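Local coordinates for probable hydrolase (Pseudomonas aeruginosa, PDB 7AL6), which is of unknown function but has an alpha/beta hydrolase fold and is probably a hydrolase, perhaps a lipolytic one, at residues Gly35-Ala47 and Arg179-Glu191. Numbering follows the deposited sequence.
Sequences GWLDNAMSFSRLA and REAAELLAQRGLE
Leu185 O, near the C-terminal end of helix 179-189, takes two donors: Arg188 N of its own helix and, from the loop, Asn39 ND2 at 3.0 Å. The hydrogen bond from the Asn39 amide is nearly straight (165°) and reaches a lone pair of Leu185 O in the carbonyl plane. With CG set between the backbone N and the carbonyl carbon (chi1 56°), Asn39 can turn its other end back on its own chain, where OD1 accepts from Met41 N in an Asx turn. One amide thus grips the last turn of the helix and shapes the loop that meets it, its rotation fixed from both ends.

Beside it, Met41, in one of its two modelled conformers, bends at chi2 and chi3 and crosses Arg188 at a slant, CG 3.4 Å from Leu184 O. Leu185 CD2 packs against the loop, touching Asn39 OD1 and Ser42 N, while Ala40 CB sits over one face of the Arg188 guanidinium, toward its rim; that charge is met by Asp59 and Glu7. At the far end, Arg45 NH2 forms a salt bridge with Glu180 OE1 (2.8 Å), in the guanidinium plane and on the anti lone pair; Leu184 CD1 lies over a face of the same guanidinium, which Leu267 O and Glu270 also hold.

The contact joins the loop between core strands 28-33 and 53-58 to helix 179-189. Asp38 pairs with Arg170 of helix 163-172 and lies near, without touching, Ser102, His263 and Asp126, an arrangement consistent with a Ser-His-Asp triad. Helix 265-268 packs on Ser44 and Leu184, and strand 16-22 meets Arg188.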
ATOM      1  N   GLY A  35      -3.923   4.795 -25.856  1.00 24.06           N
ATOM      2  CA  GLY A  35      -5.346   5.097 -25.657  1.00 23.35           C
ATOM      3  C   GLY A  35      -5.936   4.468 -24.412  1.00 28.58           C
ATOM      4  O   GLY A  35      -5.343   3.585 -23.849  1.00 26.07           O
ATOM      5  N   TRP A  36      -7.102   4.929 -24.008  1.00 21.32           N
ATOM      6  CA  TRP A  36      -7.794   4.418 -22.807  1.00 29.81           C
ATOM      7  C   TRP A  36      -8.075   2.913 -22.984  1.00 29.66           C
ATOM      8  O   TRP A  36      -8.546   2.557 -24.046  1.00 23.83           O
ATOM      9  CB  TRP A  36      -9.059   5.234 -22.623  1.00 28.79           C
ATOM     10  CG  TRP A  36      -9.887   4.920 -21.427  1.00 26.72           C
ATOM     11  CD1 TRP A  36      -9.581   5.140 -20.126  1.00 34.28           C
ATOM     12  CD2 TRP A  36     -11.246   4.482 -21.444  1.00 32.20           C
ATOM     13  NE1 TRP A  36     -10.633   4.807 -19.331  1.00 35.78           N
ATOM     14  CE2 TRP A  36     -11.661   4.377 -20.110  1.00 38.05           C
ATOM     15  CE3 TRP A  36     -12.120   4.078 -22.455  1.00 42.79           C
ATOM     16  CZ2 TRP A  36     -12.928   3.927 -19.768  1.00 40.12           C
ATOM     17  CZ3 TRP A  36     -13.370   3.634 -22.116  1.00 41.56           C
ATOM     18  CH2 TRP A  36     -13.766   3.564 -20.789  1.00 44.04           C
ATOM     19  N   LEU A  37      -7.710   2.077 -22.011  1.00 28.83           N
ATOM     20  CA  LEU A  37      -7.864   0.593 -21.956  1.00 33.13           C
ATOM     21  C   LEU A  37      -6.947  -0.112 -22.964  1.00 29.50           C
ATOM     22  O   LEU A  37      -7.078  -1.284 -23.090  1.00 29.40           O
ATOM     23  CB  LEU A  37      -9.317   0.136 -22.118  1.00 34.58           C
ATOM     24  CG  LEU A  37     -10.349   0.830 -21.242  1.00 36.70           C
ATOM     25  CD1 LEU A  37     -11.722   0.239 -21.445  1.00 40.70           C
ATOM     26  CD2 LEU A  37      -9.975   0.799 -19.783  1.00 32.51           C
ATOM     27  N   ASP A  38      -6.029   0.575 -23.631  1.00 24.83           N
ATOM     28  CA  ASP A  38      -5.046  -0.086 -24.474  1.00 22.38           C
ATOM     29  C   ASP A  38      -3.760  -0.283 -23.667  1.00 19.85           C
ATOM     30  O   ASP A  38      -3.822  -0.347 -22.440  1.00 25.16           O
ATOM     31  CB  ASP A  38      -4.807   0.741 -25.744  1.00 23.95           C
ATOM     32  CG  ASP A  38      -6.033   0.784 -26.647  1.00 32.60           C
ATOM     33  OD1 ASP A  38      -6.929  -0.060 -26.442  1.00 30.54           O
ATOM     34  OD2 ASP A  38      -6.089   1.654 -27.553  1.00 31.02           O
ATOM     35  N   ASN A  39      -2.620  -0.368 -24.348  1.00 23.94           N
ATOM     36  CA  ASN A  39      -1.315  -0.623 -23.739  1.00 27.32           C
ATOM     37  C   ASN A  39      -0.256  -0.314 -24.776  1.00 22.61           C
ATOM     38  O   ASN A  39      -0.565   0.083 -25.906  1.00 26.57           O
ATOM     39  CB  ASN A  39      -1.201  -2.061 -23.227  1.00 20.28           C
ATOM     40  CG  ASN A  39      -1.467  -3.091 -24.287  1.00 21.54           C
ATOM     41  OD1 ASN A  39      -0.761  -3.152 -25.278  1.00 23.72           O
ATOM     42  ND2 ASN A  39      -2.463  -3.968 -24.041  1.00 25.06           N
ATOM     43  N   ALA A  40       0.999  -0.553 -24.414  1.00 22.54           N
ATOM     44  CA  ALA A  40       2.101  -0.171 -25.282  1.00 22.42           C
ATOM     45  C   ALA A  40       2.094  -0.910 -26.616  1.00 25.60           C
ATOM     46  O   ALA A  40       2.777  -0.486 -27.550  1.00 23.57           O
ATOM     47  CB  ALA A  40       3.447  -0.417 -24.592  1.00 28.47           C
ATOM     48  N   MET A  41       1.420  -2.037 -26.729  1.00 22.40           N
ATOM     49  CA  MET A  41       1.361  -2.690 -28.034  0.70 26.68           C
ATOM     50  C   MET A  41       0.592  -1.868 -29.068  1.00 26.19           C
ATOM     51  O   MET A  41       0.681  -2.160 -30.260  1.00 27.49           O
ATOM     52  CB  MET A  41       0.698  -4.066 -27.922  0.70 26.73           C
ATOM     53  CG  MET A  41       1.521  -5.139 -27.180  0.70 29.75           C
ATOM     54  SD  MET A  41       3.024  -5.565 -28.066  0.70 33.63           S
ATOM     55  CE  MET A  41       2.387  -6.672 -29.334  0.70 28.40           C
ATOM     56  N   SER A  42       0.020  -0.764 -28.646  1.00 23.31           N
ATOM     57  CA  SER A  42      -0.666   0.161 -29.560  1.00 28.61           C
ATOM     58  C   SER A  42       0.406   0.642 -30.554  1.00 28.95           C
ATOM     59  O   SER A  42       0.081   0.844 -31.644  1.00 27.05           O
ATOM     60  CB  SER A  42      -1.322   1.266 -28.811  1.00 29.10           C
ATOM     61  OG  SER A  42      -2.032   2.116 -29.661  1.00 29.02           O
ATOM     62  N   PHE A  43       1.672   0.718 -30.152  1.00 26.25           N
ATOM     63  CA  PHE A  43       2.799   1.209 -30.978  1.00 23.99           C
ATOM     64  C   PHE A  43       3.642   0.080 -31.580  1.00 25.88           C
ATOM     65  O   PHE A  43       4.679   0.370 -32.122  1.00 26.47           O
ATOM     66  CB  PHE A  43       3.623   2.193 -30.150  1.00 26.37           C
ATOM     67  CG  PHE A  43       2.829   3.375 -29.665  1.00 24.54           C
ATOM     68  CD1 PHE A  43       2.562   4.434 -30.501  1.00 28.39           C
ATOM     69  CD2 PHE A  43       2.300   3.405 -28.392  1.00 22.95           C
ATOM     70  CE1 PHE A  43       1.811   5.508 -30.064  1.00 29.06           C
ATOM     71  CE2 PHE A  43       1.548   4.481 -27.958  1.00 28.24           C
ATOM     72  CZ  PHE A  43       1.298   5.528 -28.798  1.00 24.14           C
ATOM     73  N   SER A  44       3.182  -1.159 -31.542  1.00 24.11           N
ATOM     74  CA  SER A  44       3.954  -2.341 -32.005  1.00 31.37           C
ATOM     75  C   SER A  44       4.292  -2.235 -33.495  1.00 33.45           C
ATOM     76  O   SER A  44       5.335  -2.669 -33.864  1.00 30.17           O
ATOM     77  CB  SER A  44       3.294  -3.646 -31.662  1.00 28.98           C
ATOM     78  OG  SER A  44       2.000  -3.743 -32.190  1.00 31.26           O
ATOM     79  N   ARG A  45       3.416  -1.684 -34.315  1.00 31.67           N
ATOM     80  CA  ARG A  45       3.681  -1.541 -35.764  1.00 37.56           C
ATOM     81  C   ARG A  45       4.434  -0.233 -36.060  1.00 31.32           C
ATOM     82  O   ARG A  45       5.284  -0.227 -36.906  1.00 30.13           O
ATOM     83  CB  ARG A  45       2.374  -1.534 -36.549  1.00 31.31           C
ATOM     84  CG  ARG A  45       1.539  -2.794 -36.455  1.00 33.97           C
ATOM     85  CD  ARG A  45       0.577  -2.777 -37.612  1.00 35.26           C
ATOM     86  NE  ARG A  45      -0.575  -3.614 -37.444  1.00 39.56           N
ATOM     87  CZ  ARG A  45      -0.750  -4.756 -38.066  1.00 38.50           C
ATOM     88  NH1 ARG A  45       0.169  -5.197 -38.894  1.00 39.26           N
ATOM     89  NH2 ARG A  45      -1.835  -5.454 -37.855  1.00 33.87           N
ATOM     90  N   LEU A  46       4.028   0.857 -35.430  1.00 33.32           N
ATOM     91  CA  LEU A  46       4.566   2.213 -35.683  1.00 27.26           C
ATOM     92  C   LEU A  46       5.982   2.458 -35.171  1.00 33.79           C
ATOM     93  O   LEU A  46       6.788   2.847 -35.954  1.00 26.39           O
ATOM     94  CB  LEU A  46       3.609   3.205 -35.035  1.00 29.65           C
ATOM     95  CG  LEU A  46       4.000   4.662 -35.188  1.00 27.60           C
ATOM     96  CD1 LEU A  46       4.369   4.951 -36.620  1.00 29.08           C
ATOM     97  CD2 LEU A  46       2.891   5.564 -34.708  1.00 32.64           C
ATOM     98  N   ALA A  47       6.284   2.109 -33.930  1.00 29.20           N
ATOM     99  CA  ALA A  47       7.562   2.470 -33.288  1.00 28.39           C
ATOM    100  C   ALA A  47       8.734   1.876 -34.059  1.00 33.25           C
ATOM    101  O   ALA A  47       9.685   2.581 -34.264  1.00 31.04           O
ATOM    102  CB  ALA A  47       7.590   2.057 -31.845  1.00 29.69           C
ATOM    103  N   ARG A 179      -8.808  -7.276 -36.401  1.00 37.53           N
ATOM    104  CA  ARG A 179      -8.563  -8.509 -35.619  1.00 45.02           C
ATOM    105  C   ARG A 179      -7.097  -8.509 -35.183  1.00 39.28           C
ATOM    106  O   ARG A 179      -6.854  -8.783 -34.030  1.00 33.15           O
ATOM    107  CB  ARG A 179      -8.898  -9.773 -36.417  1.00 43.62           C
ATOM    108  CG  ARG A 179      -8.697 -11.066 -35.639  1.00 48.88           C
ATOM    109  CD  ARG A 179      -9.245 -12.327 -36.293  1.00 57.76           C
ATOM    110  NE  ARG A 179     -10.693 -12.348 -36.334  1.00 61.59           N
ATOM    111  CZ  ARG A 179     -11.486 -12.811 -35.378  1.00 64.27           C
ATOM    112  NH1 ARG A 179     -10.988 -13.352 -34.282  1.00 60.19           N
ATOM    113  NH2 ARG A 179     -12.789 -12.738 -35.531  1.00 67.26           N
ATOM    114  N   GLU A 180      -6.185  -8.142 -36.075  1.00 29.82           N
ATOM    115  CA  GLU A 180      -4.737  -8.106 -35.794  1.00 33.81           C
ATOM    116  C   GLU A 180      -4.451  -7.071 -34.705  1.00 38.97           C
ATOM    117  O   GLU A 180      -3.657  -7.367 -33.856  1.00 40.89           O
ATOM    118  CB  GLU A 180      -3.941  -7.850 -37.062  1.00 43.53           C
ATOM    119  CG  GLU A 180      -3.864  -9.057 -37.959  1.00 47.49           C
ATOM    120  CD  GLU A 180      -2.928  -8.902 -39.136  1.00 55.20           C
ATOM    121  OE1 GLU A 180      -2.397  -7.819 -39.320  1.00 50.49           O
ATOM    122  OE2 GLU A 180      -2.744  -9.874 -39.851  1.00 59.97           O
ATOM    123  N   ALA A 181      -5.077  -5.908 -34.753  1.00 34.20           N
ATOM    124  CA  ALA A 181      -4.939  -4.905 -33.710  1.00 36.32           C
ATOM    125  C   ALA A 181      -5.357  -5.468 -32.359  1.00 38.08           C
ATOM    126  O   ALA A 181      -4.645  -5.305 -31.356  1.00 30.50           O
ATOM    127  CB  ALA A 181      -5.781  -3.665 -34.051  1.00 29.18           C
ATOM    128  N   ALA A 182      -6.520  -6.121 -32.317  1.00 28.64           N
ATOM    129  CA  ALA A 182      -7.038  -6.681 -31.075  1.00 29.59           C
ATOM    130  C   ALA A 182      -6.152  -7.802 -30.551  1.00 34.81           C
ATOM    131  O   ALA A 182      -5.886  -7.863 -29.344  1.00 30.82           O
ATOM    132  CB  ALA A 182      -8.471  -7.133 -31.282  1.00 30.53           C
ATOM    133  N   GLU A 183      -5.620  -8.642 -31.450  1.00 27.46           N
ATOM    134  CA  GLU A 183      -4.619  -9.638 -31.076  1.00 37.03           C
ATOM    135  C   GLU A 183      -3.372  -8.995 -30.473  1.00 35.57           C
ATOM    136  O   GLU A 183      -2.833  -9.488 -29.474  1.00 34.43           O
ATOM    137  CB  GLU A 183      -4.224 -10.485 -32.306  1.00 31.21           C
ATOM    138  CG  GLU A 183      -5.373 -11.365 -32.794  1.00 43.14           C
ATOM    139  CD  GLU A 183      -5.045 -12.240 -34.008  1.00 49.92           C
ATOM    140  OE1 GLU A 183      -3.926 -12.167 -34.562  1.00 60.34           O
ATOM    141  OE2 GLU A 183      -5.956 -12.987 -34.415  1.00 59.53           O
ATOM    142  N   LEU A 184      -2.833  -7.961 -31.126  1.00 28.99           N
ATOM    143  CA  LEU A 184      -1.622  -7.315 -30.628  1.00 32.11           C
ATOM    144  C   LEU A 184      -1.850  -6.726 -29.235  1.00 25.56           C
ATOM    145  O   LEU A 184      -1.067  -6.944 -28.312  1.00 29.63           O
ATOM    146  CB  LEU A 184      -1.174  -6.252 -31.633  1.00 35.32           C
ATOM    147  CG  LEU A 184      -0.562  -6.811 -32.914  1.00 35.51           C
ATOM    148  CD1 LEU A 184      -0.475  -5.727 -33.997  1.00 35.27           C
ATOM    149  CD2 LEU A 184       0.793  -7.392 -32.646  1.00 41.57           C
ATOM    150  N   LEU A 185      -2.954  -6.021 -29.045  1.00 25.08           N
ATOM    151  CA  LEU A 185      -3.259  -5.504 -27.731  1.00 31.37           C
ATOM    152  C   LEU A 185      -3.467  -6.619 -26.703  1.00 37.26           C
ATOM    153  O   LEU A 185      -3.088  -6.456 -25.536  1.00 27.86           O
ATOM    154  CB  LEU A 185      -4.470  -4.608 -27.817  1.00 28.03           C
ATOM    155  CG  LEU A 185      -4.229  -3.290 -28.570  1.00 30.39           C
ATOM    156  CD1 LEU A 185      -5.570  -2.670 -28.883  1.00 23.09           C
ATOM    157  CD2 LEU A 185      -3.369  -2.343 -27.750  1.00 28.64           C
ATOM    158  N   ALA A 186      -4.065  -7.755 -27.117  1.00 33.56           N
ATOM    159  CA  ALA A 186      -4.319  -8.880 -26.217  1.00 34.69           C
ATOM    160  C   ALA A 186      -3.037  -9.507 -25.678  1.00 27.36           C
ATOM    161  O   ALA A 186      -3.043 -10.050 -24.574  1.00 34.57           O
ATOM    162  CB  ALA A 186      -5.118  -9.984 -26.927  1.00 27.91           C
ATOM    163  N   GLN A 187      -1.947  -9.446 -26.415  1.00 27.17           N
ATOM    164  CA  GLN A 187      -0.657 -10.038 -25.998  1.00 36.49           C
ATOM    165  C   GLN A 187      -0.162  -9.383 -24.704  1.00 33.55           C
ATOM    166  O   GLN A 187       0.539 -10.033 -23.982  1.00 30.06           O
ATOM    167  CB  GLN A 187       0.364  -9.925 -27.118  1.00 34.53           C
ATOM    168  CG  GLN A 187      -0.035 -10.721 -28.337  1.00 48.16           C
ATOM    169  CD  GLN A 187       1.156 -11.142 -29.146  1.00 53.03           C
ATOM    170  OE1 GLN A 187       1.790 -10.339 -29.801  1.00 52.03           O
ATOM    171  NE2 GLN A 187       1.474 -12.417 -29.084  1.00 65.50           N
ATOM    172  N   ARG A 188      -0.437  -8.099 -24.518  1.00 29.55           N
ATOM    173  CA  ARG A 188      -0.034  -7.300 -23.346  1.00 20.90           C
ATOM    174  C   ARG A 188      -1.219  -6.971 -22.440  1.00 23.33           C
ATOM    175  O   ARG A 188      -0.958  -6.482 -21.386  1.00 25.70           O
ATOM    176  CB  ARG A 188       0.612  -6.012 -23.862  1.00 26.77           C
ATOM    177  CG  ARG A 188       1.655  -5.392 -22.955  1.00 24.35           C
ATOM    178  CD  ARG A 188       2.381  -4.191 -23.528  1.00 25.84           C
ATOM    179  NE  ARG A 188       3.194  -3.559 -22.523  1.00 24.19           N
ATOM    180  CZ  ARG A 188       4.490  -3.726 -22.389  1.00 33.28           C
ATOM    181  NH1 ARG A 188       5.164  -4.454 -23.247  1.00 24.08           N
ATOM    182  NH2 ARG A 188       5.120  -3.124 -21.410  1.00 26.78           N
ATOM    183  N   GLY A 189      -2.455  -7.245 -22.837  1.00 22.82           N
ATOM    184  CA  GLY A 189      -3.651  -6.831 -22.084  1.00 25.09           C
ATOM    185  C   GLY A 189      -4.409  -7.945 -21.391  1.00 25.93           C
ATOM    186  O   GLY A 189      -5.337  -7.659 -20.704  1.00 26.89           O
ATOM    187  N   LEU A 190      -4.019  -9.187 -21.568  1.00 27.43           N
ATOM    188  CA  LEU A 190      -4.711 -10.323 -20.947  1.00 28.50           C
ATOM    189  C   LEU A 190      -3.932 -10.866 -19.750  1.00 21.53           C
ATOM    190  O   LEU A 190      -2.696 -11.017 -19.804  1.00 25.40           O
ATOM    191  CB  LEU A 190      -4.897 -11.449 -21.972  1.00 28.85           C
ATOM    192  CG  LEU A 190      -5.817 -11.085 -23.146  1.00 25.17           C
ATOM    193  CD1 LEU A 190      -6.065 -12.277 -24.021  1.00 30.66           C
ATOM    194  CD2 LEU A 190      -7.113 -10.578 -22.585  1.00 28.13           C
ATOM    195  N   GLU A 191      -4.659 -11.171 -18.703  1.00 25.36           N
ATOM    196  CA  GLU A 191      -4.105 -11.917 -17.604  1.00 30.18           C
ATOM    197  C   GLU A 191      -4.859 -13.220 -17.386  1.00 29.97           C
ATOM    198  O   GLU A 191      -6.060 -13.290 -17.614  1.00 28.59           O
ATOM    199  CB  GLU A 191      -4.125 -11.105 -16.306  1.00 26.14           C
ATOM    200  CG  GLU A 191      -5.454 -10.829 -15.756  1.00 34.42           C
ATOM    201  CD  GLU A 191      -5.334 -10.014 -14.465  1.00 44.53           C
ATOM    202  OE1 GLU A 191      -5.380  -8.768 -14.539  1.00 47.62           O
ATOM    203  OE2 GLU A 191      -5.138 -10.609 -13.389  1.00 40.91           O
TER